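Acyl-CoA synthetase (AMP-forming)/AMP-acid ligase II-like protein (Dyadobacter fermentans, PDB 4GS5) probably joins a carboxylic acid, perhaps a medium-chain fatty acid, to coenzyme A through an acyl-adenylate made with ATP. Local coordinates at residues W6-K10 with T11-T15; A158-N161 with H162-M166. All blocks are in the same frame, centred on the assembly; numbering follows the deposited sequence.

In the fold
The two contacts are local turns in series along the chain. In contact 1, strand 5-8 runs out into the turn at residues 11-15. In contact 2, the loop after strand 153-155 starts helix 162-169. Their centres lie about 36 Å apart, and their nearest atoms are about 25 Å apart, so they do not touch. Contact 1 is peripheral, its centre about 33 Å from that of the chain; contact 2 is much nearer, at about 12 Å. Contact 2 falls within the AMP-binding family region. In relatives, the loop containing Ala158 and Pro159 borders the nucleotide site. A 1,2-ethanediol, probably from crystallisation, lies about 5 Å from the Asn161 side chain.

Contact 1: residues W6-K10 with T11-T15; sequences WTTGK and TLCKT
Leu12 and Cys13 turn back onto residues 7-9, and backbone bonds close the turn. Cys13 N donates to Gly9 O at 2.8 Å. This bond is short but bent, with an N-H...O angle of 131°. The donor sits above the carbonyl plane of Gly9, 35° out of it. The same N-H also makes a weak, longer bond to Lys10 O, at 3.5 Å from Cys13 N. The Gly9 bond, with the weak one beside it, closes a single turn. Residues 11-14 have helical backbone angles but do not form a regular helix.

The main van der Waals contacts are made by Leu12, which lies against backbone. Its CB lies 3.9 Å from Gly9 N. Its CG stands opposite the backbone N (chi1 -177°), which carries the branch back along the strand. There CD2 rests 3.6 Å from Thr7 O and 4.0 Å from Thr8 CA. Leu12 therefore touches mainly backbone, lying alongside residues 7-9.

Cys13 comes from another direction. Its CB points toward residues 6-10 and sits 3.0 Å from Gly9 O, close beside the acceptor of its own N-H. Thr8 OG1 approaches the same carbon more loosely, 4.1 Å from Cys13 CB. The main polar partner of that hydroxyl is Gln16, whose side-chain amide also bonds Thr7 O. Gln16 thus ties the following loop back to the strand.

Within the strand, Thr8 CB lies 3.7 Å above one face of the Trp6 ring, toward its rim.

Strand 5-8 is an edge strand, paired antiparallel with strand 105-109 through backbone bonds of Trp6 with Val108 and Thr8 with Leu106. Helix 22-36 packs on it: Met31 meets Thr8 and Cys13, while Ala27 and Tyr28 meet Trp6.

Contact 2: residues A158-N161 with H162-M166; sequences APVN and HALAM
Val160 turns its side chain onto the first turn of the helix, against Leu164 and Ala165. Its CB points toward the helix, and CG1 stands opposite the backbone N (chi1 164°). That methyl does most of the touching. It meets Ala165 N at 3.3 Å and packs tightly on Leu164, with Val160 CG1 only 3.5 Å from Leu164 CG. It also reaches Ala165 CB at 3.9 Å. The other methyl, CG2, meets the tip of Leu164, 3.9 Å from CD2. The Val160 and Leu164 side chains cross at about a right angle. Val160 precedes the N-cap, so its contact with Ala165 fits the positions of a hydrophobic staple.

Asn161 is the N-cap. Its OD1 accepts from Leu164 N at 3.0 Å, nearly straight (161°). Its backbone O takes the N-H of Ala165 at 2.8 Å, the first regular helical bond. Side chain and backbone of one residue thus satisfy two N-H groups of the opening turn.

The loop leading in is tied to strand 175-180 by the Gln177 amide, which bonds Ala158 O and Val160 N. Helix 131-139 covers the apolar side: Pro131 meets Val160 and Leu164, while Gln135 and Leu138 also meet Leu164.

Contact 1: residues W6-K10 with T11-T15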
ATOM      1  N   TRP A   6      -5.555  23.844 -16.486  1.00 54.47           N
ATOM      2  CA  TRP A   6      -6.886  23.927 -17.079  1.00 54.34           C
ATOM      3  C   TRP A   6      -7.943  23.815 -15.979  1.00 51.80           C
ATOM      4  O   TRP A   6      -7.954  22.850 -15.209  1.00 50.57           O
ATOM      5  CB  TRP A   6      -7.062  22.829 -18.132  1.00 57.38           C
ATOM      6  CG  TRP A   6      -8.393  22.829 -18.827  1.00 56.83           C
ATOM      7  CD1 TRP A   6      -8.924  23.832 -19.594  1.00 60.90           C
ATOM      8  CD2 TRP A   6      -9.354  21.763 -18.838  1.00 57.40           C
ATOM      9  NE1 TRP A   6     -10.163  23.459 -20.065  1.00 59.77           N
ATOM     10  CE2 TRP A   6     -10.447  22.198 -19.624  1.00 60.16           C
ATOM     11  CE3 TRP A   6      -9.400  20.490 -18.256  1.00 55.52           C
ATOM     12  CZ2 TRP A   6     -11.573  21.396 -19.836  1.00 60.13           C
ATOM     13  CZ3 TRP A   6     -10.520  19.701 -18.471  1.00 55.13           C
ATOM     14  CH2 TRP A   6     -11.590  20.155 -19.252  1.00 57.14           C
ATOM     15  N   THR A   7      -8.818  24.811 -15.886  1.00 52.29           N
ATOM     16  CA  THR A   7      -9.832  24.831 -14.832  1.00 57.39           C
ATOM     17  C   THR A   7     -11.171  24.315 -15.346  1.00 58.31           C
ATOM     18  O   THR A   7     -11.656  24.748 -16.386  1.00 52.74           O
ATOM     19  CB  THR A   7     -10.009  26.242 -14.236  1.00 58.70           C
ATOM     20  OG1 THR A   7      -8.765  26.686 -13.679  1.00 59.50           O
ATOM     21  CG2 THR A   7     -11.075  26.232 -13.136  1.00 56.24           C
ATOM     22  N   THR A   8     -11.771  23.387 -14.612  1.00 50.37           N
ATOM     23  CA  THR A   8     -12.998  22.755 -15.075  1.00 50.65           C
ATOM     24  C   THR A   8     -13.941  22.352 -13.944  1.00 49.88           C
ATOM     25  O   THR A   8     -13.662  22.573 -12.757  1.00 50.41           O
ATOM     26  CB  THR A   8     -12.700  21.532 -16.003  1.00 51.45           C
ATOM     27  OG1 THR A   8     -13.898  21.134 -16.680  1.00 52.15           O
ATOM     28  CG2 THR A   8     -12.144  20.345 -15.209  1.00 52.35           C
ATOM     29  N   GLY A   9     -15.061  21.755 -14.324  1.00 58.39           N
ATOM     30  CA  GLY A   9     -16.119  21.428 -13.388  1.00 55.63           C
ATOM     31  C   GLY A   9     -17.291  20.822 -14.131  1.00 56.57           C
ATOM     32  O   GLY A   9     -17.303  20.800 -15.372  1.00 53.07           O
ATOM     33  N   LYS A  10     -18.265  20.323 -13.377  1.00 56.72           N
ATOM     34  CA  LYS A  10     -19.453  19.709 -13.956  1.00 62.11           C
ATOM     35  C   LYS A  10     -20.153  20.682 -14.890  1.00 64.79           C
ATOM     36  O   LYS A  10     -20.323  20.409 -16.086  1.00 64.84           O
ATOM     37  CB  LYS A  10     -20.413  19.271 -12.854  1.00 66.19           C
ATOM     38  CG  LYS A  10     -21.535  18.351 -13.299  1.00 71.01           C
ATOM     39  CD  LYS A  10     -22.407  17.950 -12.107  1.00 76.48           C
ATOM     40  CE  LYS A  10     -23.507  16.976 -12.508  1.00 80.49           C
ATOM     41  NZ  LYS A  10     -24.369  17.515 -13.607  1.00 83.31           N
ATOM     42  N   THR A  11     -20.548  21.832 -14.361  1.00 66.47           N
ATOM     43  CA  THR A  11     -21.267  22.782 -15.198  1.00 73.44           C
ATOM     44  C   THR A  11     -20.321  23.510 -16.150  1.00 74.86           C
ATOM     45  O   THR A  11     -20.694  23.831 -17.277  1.00 78.15           O
ATOM     46  CB  THR A  11     -22.135  23.776 -14.375  1.00 72.43           C
ATOM     47  OG1 THR A  11     -21.349  24.904 -13.963  1.00 69.38           O
ATOM     48  CG2 THR A  11     -22.732  23.071 -13.164  1.00 71.48           C
ATOM     49  N   LEU A  12     -19.091  23.755 -15.716  1.00 71.21           N
ATOM     50  CA  LEU A  12     -18.151  24.460 -16.581  1.00 73.72           C
ATOM     51  C   LEU A  12     -17.778  23.620 -17.814  1.00 74.63           C
ATOM     52  O   LEU A  12     -17.391  24.157 -18.856  1.00 78.91           O
ATOM     53  CB  LEU A  12     -16.912  24.893 -15.794  1.00 70.63           C
ATOM     54  CG  LEU A  12     -15.865  25.718 -16.543  1.00 67.16           C
ATOM     55  CD1 LEU A  12     -16.519  26.829 -17.342  1.00 65.19           C
ATOM     56  CD2 LEU A  12     -14.843  26.282 -15.566  1.00 67.68           C
ATOM     57  N   CYS A  13     -17.924  22.303 -17.698  1.00 70.04           N
ATOM     58  CA  CYS A  13     -17.599  21.396 -18.796  1.00 64.16           C
ATOM     59  C   CYS A  13     -18.627  21.496 -19.933  1.00 74.47           C
ATOM     60  O   CYS A  13     -18.341  21.135 -21.077  1.00 73.70           O
ATOM     61  CB  CYS A  13     -17.495  19.953 -18.285  1.00 56.60           C
ATOM     62  SG  CYS A  13     -16.517  18.857 -19.323  1.00 94.45           S
ATOM     63  N   LYS A  14     -19.815  22.006 -19.618  1.00 81.95           N
ATOM     64  CA  LYS A  14     -20.913  22.052 -20.588  1.00 89.43           C
ATOM     65  C   LYS A  14     -20.744  23.114 -21.683  1.00 90.16           C
ATOM     66  O   LYS A  14     -21.298  22.977 -22.776  1.00 92.68           O
ATOM     67  CB  LYS A  14     -22.252  22.259 -19.872  1.00 96.10           C
ATOM     68  CG  LYS A  14     -22.478  23.684 -19.379  1.00101.09           C
ATOM     69  CD  LYS A  14     -23.808  23.836 -18.653  1.00104.69           C
ATOM     70  CE  LYS A  14     -24.984  23.779 -19.618  1.00109.03           C
ATOM     71  NZ  LYS A  14     -26.290  23.966 -18.918  1.00110.79           N
ATOM     72  N   THR A  15     -19.990  24.170 -21.385  1.00 86.95           N
ATOM     73  CA  THR A  15     -19.830  25.298 -22.307  1.00 84.14           C
ATOM     74  C   THR A  15     -18.405  25.362 -22.814  1.00 74.91           C
ATOM     75  O   THR A  15     -18.118  25.905 -23.885  1.00 72.77           O
ATOM     76  CB  THR A  15     -20.090  26.628 -21.591  1.00 88.63           C
ATOM     77  OG1 THR A  15     -19.284  26.689 -20.404  1.00 85.07           O
ATOM     78  CG2 THR A  15     -21.560  26.759 -21.211  1.00 92.85           C
TER

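Contact 2: residues A158-N161 with H162-M166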
ATOM      1  N   ALA A 158       3.384   3.863  -2.163  1.00 36.15           N
ATOM      2  CA  ALA A 158       3.868   3.024  -1.058  1.00 37.15           C
ATOM      3  C   ALA A 158       3.777   3.781   0.271  1.00 40.30           C
ATOM      4  O   ALA A 158       3.809   5.014   0.274  1.00 38.39           O
ATOM      5  CB  ALA A 158       5.319   2.532  -1.319  1.00 34.05           C
ATOM      6  N   PRO A 159       3.620   3.050   1.399  1.00 41.05           N
ATOM      7  CA  PRO A 159       3.614   3.729   2.702  1.00 40.52           C
ATOM      8  C   PRO A 159       4.833   4.638   2.820  1.00 37.94           C
ATOM      9  O   PRO A 159       5.942   4.285   2.408  1.00 35.75           O
ATOM     10  CB  PRO A 159       3.681   2.575   3.707  1.00 42.17           C
ATOM     11  CG  PRO A 159       3.018   1.433   2.998  1.00 42.69           C
ATOM     12  CD  PRO A 159       3.413   1.595   1.538  1.00 45.31           C
ATOM     13  N   VAL A 160       4.582   5.829   3.340  1.00 34.63           N
ATOM     14  CA  VAL A 160       5.562   6.896   3.459  1.00 35.28           C
ATOM     15  C   VAL A 160       6.811   6.471   4.237  1.00 32.73           C
ATOM     16  O   VAL A 160       6.714   5.740   5.228  1.00 31.29           O
ATOM     17  CB  VAL A 160       4.868   8.082   4.141  1.00 38.19           C
ATOM     18  CG1 VAL A 160       5.865   9.095   4.673  1.00 45.91           C
ATOM     19  CG2 VAL A 160       3.868   8.715   3.172  1.00 34.43           C
ATOM     20  N   ASN A 161       7.986   6.902   3.791  1.00 28.40           N
ATOM     21  CA  ASN A 161       9.203   6.571   4.538  1.00 33.44           C
ATOM     22  C   ASN A 161       9.352   7.402   5.824  1.00 34.51           C
ATOM     23  O   ASN A 161       8.626   8.381   6.034  1.00 32.05           O
ATOM     24  CB  ASN A 161      10.474   6.629   3.668  1.00 40.80           C
ATOM     25  CG  ASN A 161      10.765   8.029   3.121  1.00 45.64           C
ATOM     26  OD1 ASN A 161      10.679   9.026   3.836  1.00 45.44           O
ATOM     27  ND2 ASN A 161      11.111   8.098   1.836  1.00 48.17           N
ATOM     28  N   HIS A 162      10.290   6.994   6.673  1.00 30.93           N
ATOM     29  CA  HIS A 162      10.423   7.575   8.009  1.00 40.88           C
ATOM     30  C   HIS A 162      10.640   9.091   8.010  1.00 38.51           C
ATOM     31  O   HIS A 162       9.964   9.813   8.749  1.00 33.88           O
ATOM     32  CB  HIS A 162      11.531   6.877   8.796  1.00 48.04           C
ATOM     33  CG  HIS A 162      11.525   7.201  10.260  1.00 56.94           C
ATOM     34  ND1 HIS A 162      12.593   7.805  10.894  1.00 63.22           N
ATOM     35  CD2 HIS A 162      10.582   7.009  11.210  1.00 58.75           C
ATOM     36  CE1 HIS A 162      12.308   7.961  12.174  1.00 65.28           C
ATOM     37  NE2 HIS A 162      11.096   7.487  12.395  1.00 63.67           N
ATOM     38  N   ALA A 163      11.567   9.574   7.189  1.00 38.72           N
ATOM     39  CA  ALA A 163      11.813  11.017   7.092  1.00 37.46           C
ATOM     40  C   ALA A 163      10.594  11.830   6.627  1.00 35.47           C
ATOM     41  O   ALA A 163      10.328  12.916   7.146  1.00 34.44           O
ATOM     42  CB  ALA A 163      13.037  11.303   6.203  1.00 42.03           C
ATOM     43  N   LEU A 164       9.837  11.318   5.662  1.00 30.55           N
ATOM     44  CA  LEU A 164       8.663  12.045   5.219  1.00 30.45           C
ATOM     45  C   LEU A 164       7.564  11.935   6.292  1.00 28.33           C
ATOM     46  O   LEU A 164       6.832  12.887   6.547  1.00 29.92           O
ATOM     47  CB  LEU A 164       8.183  11.554   3.837  1.00 27.09           C
ATOM     48  CG  LEU A 164       6.859  12.135   3.354  1.00 24.10           C
ATOM     49  CD1 LEU A 164       6.951  13.641   3.185  1.00 22.53           C
ATOM     50  CD2 LEU A 164       6.344  11.481   2.042  1.00 25.99           C
ATOM     51  N   ALA A 165       7.472  10.784   6.944  1.00 29.11           N
ATOM     52  CA  ALA A 165       6.502  10.631   8.025  1.00 27.49           C
ATOM     53  C   ALA A 165       6.760  11.652   9.156  1.00 29.11           C
ATOM     54  O   ALA A 165       5.828  12.273   9.677  1.00 24.65           O
ATOM     55  CB  ALA A 165       6.523   9.208   8.566  1.00 25.73           C
HETATM   56  N   MSE A 166       8.022  11.844   9.512  1.00 28.70           N
HETATM   57  CA  MSE A 166       8.379  12.838  10.532  1.00 34.59           C
HETATM   58  C   MSE A 166       8.010  14.271  10.134  1.00 31.69           C
HETATM   59  O   MSE A 166       7.555  15.053  10.974  1.00 37.43           O
HETATM   60  CB  MSE A 166       9.870  12.761  10.885  1.00 39.91           C
HETATM   61  CG  MSE A 166      10.269  11.504  11.650  1.00 48.76           C
HETATM   62 SE   MSE A 166       9.642  11.503  13.489  0.53 98.06          SE
HETATM   63  CE  MSE A 166       9.210   9.613  13.684  1.00 78.06           C
TER